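Local coordinates for DUF4847 domain-containing protein (Bacteroides vulgatus, PDB 4ZGF) that is of unknown function but binds calcium and can hold benzoic acid, and probably has a lipocalin-like calycin fold, at residues Val13-Gly18 and Pro29-Met34; Asn72-Gly77 and Phe92-Pro97. One frame throughout, in Å; residues are numbered along the deposited sequence. Where two conformers were deposited one is given.

Contact 1: residues Val13-Gly18 and Pro29-Met34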
loop_
_atom_site.group_PDB
_atom_site.type_symbol
_atom_site.label_atom_id
_atom_site.label_comp_id
_atom_site.label_asym_id
_atom_site.label_seq_id
_atom_site.Cartn_x
_atom_site.Cartn_y
_atom_site.Cartn_z
ATOM N N VAL A 13 0.640 4.336 -4.235
ATOM C CA VAL A 13 -0.065 3.058 -4.384
ATOM C C VAL A 13 -0.201 2.669 -5.865
ATOM O O VAL A 13 -0.586 3.449 -6.728
ATOM C CB VAL A 13 -1.465 3.147 -3.747
ATOM C CG1 VAL A 13 -2.312 1.939 -4.080
ATOM C CG2 VAL A 13 -1.332 3.273 -2.248
ATOM N N VAL A 14 0.121 1.391 -6.098
ATOM C CA VAL A 14 -0.139 0.724 -7.383
ATOM C C VAL A 14 -1.496 0.029 -7.323
ATOM O O VAL A 14 -2.403 0.350 -8.099
ATOM C CB VAL A 14 1.007 -0.235 -7.754
ATOM C CG1 VAL A 14 0.688 -0.987 -9.041
ATOM C CG2 VAL A 14 2.317 0.514 -7.870
ATOM N N ASP A 15 -1.664 -0.949 -6.423
ATOM C CA ASP A 15 -2.961 -1.643 -6.274
ATOM C C ASP A 15 -2.884 -2.478 -5.001
ATOM O O ASP A 15 -1.827 -2.591 -4.345
ATOM C CB ASP A 15 -3.246 -2.544 -7.514
ATOM C CG ASP A 15 -4.719 -2.734 -7.874
ATOM O OD1 ASP A 15 -5.587 -2.612 -6.983
ATOM O OD2 ASP A 15 -4.962 -3.054 -9.069
ATOM N N PHE A 16 -4.047 -3.033 -4.688
ATOM C CA PHE A 16 -4.212 -4.087 -3.677
ATOM C C PHE A 16 -4.242 -5.402 -4.411
ATOM O O PHE A 16 -4.871 -5.502 -5.456
ATOM C CB PHE A 16 -5.524 -3.863 -2.922
ATOM C CG PHE A 16 -5.581 -2.583 -2.126
ATOM C CD1 PHE A 16 -5.952 -1.393 -2.727
ATOM C CD2 PHE A 16 -5.300 -2.561 -0.761
ATOM C CE1 PHE A 16 -6.020 -0.200 -2.006
ATOM C CE2 PHE A 16 -5.390 -1.382 -0.031
ATOM C CZ PHE A 16 -5.754 -0.218 -0.647
ATOM N N TYR A 17 -3.557 -6.419 -3.891
ATOM C CA TYR A 17 -3.411 -7.686 -4.580
ATOM C C TYR A 17 -3.998 -8.807 -3.742
ATOM O O TYR A 17 -3.798 -8.859 -2.520
ATOM C CB TYR A 17 -1.925 -7.978 -4.857
ATOM C CG TYR A 17 -1.344 -7.059 -5.927
ATOM C CD1 TYR A 17 -1.111 -5.723 -5.673
ATOM C CD2 TYR A 17 -1.056 -7.534 -7.195
ATOM C CE1 TYR A 17 -0.626 -4.874 -6.641
ATOM C CE2 TYR A 17 -0.534 -6.704 -8.178
ATOM C CZ TYR A 17 -0.335 -5.376 -7.907
ATOM O OH TYR A 17 0.139 -4.484 -8.843
ATOM N N GLY A 18 -4.719 -9.700 -4.393
ATOM C CA GLY A 18 -5.287 -10.875 -3.753
ATOM C C GLY A 18 -4.775 -12.145 -4.375
ATOM O O GLY A 18 -4.001 -12.155 -5.326
ATOM N N PRO A 29 -4.152 -8.073 -9.186
ATOM C CA PRO A 29 -4.372 -6.654 -8.834
ATOM C C PRO A 29 -5.858 -6.336 -8.841
ATOM O O PRO A 29 -6.511 -6.383 -9.874
ATOM C CB PRO A 29 -3.622 -5.904 -9.944
ATOM C CG PRO A 29 -3.702 -6.834 -11.131
ATOM C CD PRO A 29 -3.612 -8.224 -10.557
ATOM N N LYS A 30 -6.410 -5.978 -7.672
ATOM C CA LYS A 30 -7.842 -5.867 -7.468
ATOM C C LYS A 30 -8.489 -4.811 -8.365
ATOM O O LYS A 30 -9.478 -5.112 -9.050
ATOM C CB LYS A 30 -8.089 -5.519 -5.989
ATOM C CG LYS A 30 -9.545 -5.297 -5.664
ATOM C CD LYS A 30 -9.776 -5.030 -4.175
ATOM C CE LYS A 30 -11.225 -4.716 -3.887
ATOM N NZ LYS A 30 -11.433 -4.522 -2.425
ATOM N N TYR A 31 -8.005 -3.574 -8.299
ATOM C CA TYR A 31 -8.715 -2.498 -9.002
ATOM C C TYR A 31 -8.378 -2.460 -10.485
ATOM O O TYR A 31 -9.244 -2.114 -11.287
ATOM C CB TYR A 31 -8.512 -1.169 -8.266
ATOM C CG TYR A 31 -9.238 -1.187 -6.933
ATOM C CD1 TYR A 31 -10.618 -1.168 -6.916
ATOM C CD2 TYR A 31 -8.564 -1.278 -5.724
ATOM C CE1 TYR A 31 -11.328 -1.201 -5.725
ATOM C CE2 TYR A 31 -9.255 -1.311 -4.514
ATOM C CZ TYR A 31 -10.639 -1.270 -4.519
ATOM O OH TYR A 31 -11.384 -1.328 -3.357
ATOM N N ASN A 32 -7.153 -2.857 -10.871
ATOM C CA ASN A 32 -6.884 -3.008 -12.297
ATOM C C ASN A 32 -7.737 -4.137 -12.888
ATOM O O ASN A 32 -8.243 -3.998 -14.009
ATOM C CB ASN A 32 -5.399 -3.225 -12.539
ATOM C CG ASN A 32 -4.620 -1.926 -12.442
ATOM O OD1 ASN A 32 -4.618 -1.119 -13.397
ATOM N ND2 ASN A 32 -3.976 -1.692 -11.318
ATOM N N ALA A 33 -7.923 -5.237 -12.149
ATOM C CA ALA A 33 -8.844 -6.289 -12.627
ATOM C C ALA A 33 -10.252 -5.761 -12.706
ATOM O O ALA A 33 -10.984 -6.024 -13.675
ATOM C CB ALA A 33 -8.773 -7.518 -11.761
HETATM N N MSE A 34 -10.690 -5.012 -11.683
HETATM C CA MSE A 34 -12.053 -4.466 -11.697
HETATM C C MSE A 34 -12.295 -3.596 -12.903
HETATM O O MSE A 34 -13.358 -3.666 -13.530
HETATM C CB MSE A 34 -12.310 -3.690 -10.392
HETATM C CG MSE A 34 -13.778 -3.313 -10.265
HETATM SE SE MSE A 34 -14.096 -2.248 -8.639
HETATM C CE MSE A 34 -13.599 -3.600 -7.354
HETATM O O HOH W 1 -2.471 0.755 -10.750
#

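Contact 2: residues Asn72-Gly77 and Phe92-Pro97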
loop_
_atom_site.group_PDB
_atom_site.type_symbol
_atom_site.label_atom_id
_atom_site.label_comp_id
_atom_site.label_asym_id
_atom_site.label_seq_id
_atom_site.Cartn_x
_atom_site.Cartn_y
_atom_site.Cartn_z
ATOM N N ASN A 72 -9.290 13.115 1.811
ATOM C CA ASN A 72 -9.561 14.059 2.907
ATOM C C ASN A 72 -8.385 14.547 3.712
ATOM O O ASN A 72 -8.571 15.389 4.589
ATOM C CB ASN A 72 -10.638 13.574 3.880
ATOM C CG ASN A 72 -11.965 13.402 3.242
ATOM O OD1 ASN A 72 -12.380 14.263 2.434
ATOM N ND2 ASN A 72 -12.644 12.329 3.567
ATOM N N GLY A 73 -7.210 14.079 3.463
ATOM C CA GLY A 73 -6.082 14.619 4.220
ATOM C C GLY A 73 -4.990 13.611 4.522
ATOM O O GLY A 73 -4.848 12.512 3.963
ATOM N N THR A 74 -4.221 13.982 5.505
ATOM C CA THR A 74 -3.021 13.255 5.809
ATOM C C THR A 74 -3.225 12.151 6.829
ATOM O O THR A 74 -4.069 12.202 7.726
ATOM C CB THR A 74 -1.917 14.153 6.299
ATOM O OG1 THR A 74 -2.341 14.781 7.500
ATOM C CG2 THR A 74 -1.550 15.169 5.244
ATOM N N ILE A 75 -2.331 11.164 6.677
ATOM C CA ILE A 75 -2.077 10.148 7.703
ATOM C C ILE A 75 -0.737 10.460 8.331
ATOM O O ILE A 75 0.162 10.996 7.684
ATOM C CB ILE A 75 -2.116 8.726 7.126
ATOM C CG1 ILE A 75 -1.192 8.570 5.928
ATOM C CG2 ILE A 75 -3.530 8.348 6.792
ATOM C CD1 ILE A 75 -1.036 7.157 5.391
ATOM N N GLU A 76 -0.582 10.090 9.607
ATOM C CA GLU A 76 0.678 10.210 10.300
ATOM C C GLU A 76 0.832 9.033 11.244
ATOM O O GLU A 76 -0.159 8.488 11.727
ATOM C CB GLU A 76 0.747 11.498 11.167
ATOM C CG GLU A 76 0.534 12.781 10.382
ATOM C CD GLU A 76 0.538 14.019 11.221
ATOM O OE1 GLU A 76 0.432 13.936 12.442
ATOM O OE2 GLU A 76 0.598 15.117 10.654
ATOM N N GLY A 77 2.084 8.717 11.580
ATOM C CA GLY A 77 2.340 7.700 12.588
ATOM C C GLY A 77 3.799 7.365 12.680
ATOM O O GLY A 77 4.670 8.149 12.330
ATOM N N PHE A 92 -0.580 4.006 13.427
ATOM C CA PHE A 92 -1.173 5.315 13.077
ATOM C C PHE A 92 -1.410 6.157 14.323
ATOM O O PHE A 92 -1.942 5.688 15.333
ATOM C CB PHE A 92 -2.497 5.132 12.358
ATOM C CG PHE A 92 -2.346 4.646 10.936
ATOM C CD1 PHE A 92 -2.267 3.273 10.664
ATOM C CD2 PHE A 92 -2.311 5.532 9.871
ATOM C CE1 PHE A 92 -2.129 2.844 9.364
ATOM C CE2 PHE A 92 -2.180 5.083 8.585
ATOM C CZ PHE A 92 -2.091 3.739 8.327
ATOM N N THR A 93 -1.080 7.446 14.197
ATOM C CA THR A 93 -1.468 8.469 15.188
ATOM C C THR A 93 -2.489 9.446 14.666
ATOM O O THR A 93 -3.157 10.106 15.465
ATOM C CB THR A 93 -0.244 9.176 15.772
ATOM O OG1 THR A 93 0.524 9.749 14.726
ATOM C CG2 THR A 93 0.641 8.184 16.546
ATOM N N LYS A 94 -2.627 9.575 13.344
ATOM C CA LYS A 94 -3.620 10.475 12.747
ATOM C C LYS A 94 -4.135 9.833 11.483
ATOM O O LYS A 94 -3.331 9.374 10.651
ATOM C CB LYS A 94 -2.987 11.814 12.387
ATOM C CG LYS A 94 -3.933 12.823 11.718
ATOM C CD LYS A 94 -3.161 13.993 11.088
ATOM C CE LYS A 94 -4.045 15.028 10.382
ATOM N NZ LYS A 94 -4.792 14.565 9.168
ATOM N N THR A 95 -5.461 9.841 11.327
ATOM C CA THR A 95 -6.115 9.471 10.062
ATOM C C THR A 95 -7.166 10.530 9.766
ATOM O O THR A 95 -7.778 11.100 10.688
ATOM C CB THR A 95 -6.750 8.071 10.113
ATOM O OG1 THR A 95 -7.693 7.983 11.186
ATOM C CG2 THR A 95 -5.696 6.990 10.247
ATOM N N PRO A 96 -7.397 10.834 8.475
ATOM C CA PRO A 96 -8.374 11.847 8.072
ATOM C C PRO A 96 -9.769 11.263 8.081
ATOM O O PRO A 96 -9.945 10.065 8.231
ATOM C CB PRO A 96 -7.902 12.188 6.662
ATOM C CG PRO A 96 -7.358 10.911 6.111
ATOM C CD PRO A 96 -6.696 10.248 7.306
ATOM N N PRO A 97 -10.775 12.110 7.892
ATOM C CA PRO A 97 -12.135 11.643 7.805
ATOM C C PRO A 97 -12.278 10.444 6.864
ATOM O O PRO A 97 -11.802 10.445 5.730
ATOM C CB PRO A 97 -12.877 12.898 7.303
ATOM C CG PRO A 97 -12.146 14.019 7.984
ATOM C CD PRO A 97 -10.690 13.587 7.891
HETATM O O HOH W 2 0.072 12.447 14.724
#

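Contact 1: residues Val13-Gly18 and Pro29-Met34
The carboxylate of Asp-15 plugs into the first turn of the helix that opens at Lys-30, a compact example of how one buried side chain can tie a strand to a helix start. Its OD1 offers the syn lone pair to the backbone N of Tyr-31 (2.9 Å, 167°) and takes a second bond, on the anti side but tilted from the carboxylate plane, from the N of Phe-16. OD2 is gripped twice by Asn-32: the backbone N reaches it on the syn side at 2.8 Å, and ND2 comes from above the carboxylate plane. Four donors thus fix the rotation of the group, and the N-terminal peptide N-H groups of the helix would probably stabilise its negative charge. Beside it, Lys-30 N meets Phe-16 O at 2.7 Å, almost in line with the carbonyl.

The inner side is packed closely. Phe-16 and Tyr-31 run alongside each other in the same direction, Phe-16 CD1 touching Tyr-31 CE2 at 3.8 Å, at the edge of the tyrosine ring; helix 40-54 packs on Tyr-31 and helix 100-111 on Phe-16. Toward the outside the contact loosens: one water bridges Val-14 O and Asn-32 ND2, and the extended Lys-30 chain, CG anti to the backbone N (177°), leads away to a salt bridge with Glu-104. Pro-29 CA sits over one face of the Tyr-17 ring, a CH-pi contact. Pro-29 occupies the N-cap position, while Asp-15 accepts the first-turn N-H groups from a classic beta bulge, shared with Val-14 opposite Gln-134, in the curled antiparallel sheet expected of a calycin-like fold.

Contact 2: residues Asn72-Gly77 and Phe92-Pro97
Glu-76 O receives two backbone donors, Thr-93 N at 2.8 Å and Lys-94 N at 3.1 Å, both from the same face of its carbonyl plane, and this doubled pairing is the signature of a classic beta bulge. Glu-76 N returns a bond to Lys-94 O, completing an antiparallel hydrogen-bonded pair near the start of strand 73-82, where the partner chain leaves strand 87-92 and turns a corner at Thr-93. In the conformer described, the lysine chain, bent at its last torsion (chi4 -65°), brings NZ to Thr-74 O (2.9 Å) and Thr-74 OG1; both residues also occur in a second conformer, so this clasp is probably not permanent. At the far end Asn-72 ND2 donates almost straight (169°) to Pro-97 O, though it stands above the carbonyl plane of Pro-97.

In that same conformer Lys-94 CD packs on Glu-76 CD at 3.7 Å, while a water links Glu-76 OE1 to Thr-93 OG1. With Glu-76 cut back to an alanine, that water would probably lose its carboxylate partner and the Lys-94 chain the side chain it packs against. Ile-75 packs between the loop and helix 100-111, where it touches Phe-105. A side chain at Gly-73 would collide with the carbonyl O before it. Ile-75 CG2 rests on Pro-96 CD at 3.7 Å, and Ile-75 CB meets the edge of the Phe-92 ring at CE2, 3.9 Å away.

Both contacts reach the same curled antiparallel sheet but on opposite sides of the chain's centre, with their centres 22 Å apart and their nearest atoms about 9 Å apart. Contact 1 is complete in sequence before contact 2 begins. Helix 100-111 connects them: it packs on Phe-16 of contact 1 and on Ile-75 and Phe-92 of contact 2, and the loop of contact 2 leads into it. Contact 1 is the one near the benzoic acid, about 4 Å from the Val-14 side chain, and a calcium ion, about 8 Å from that of Asn-32. Contact 2 is remote from those sites; a hexaethylene glycol, probably from the crystallisation liquor, lies about 4 Å from its Glu-76 side chain.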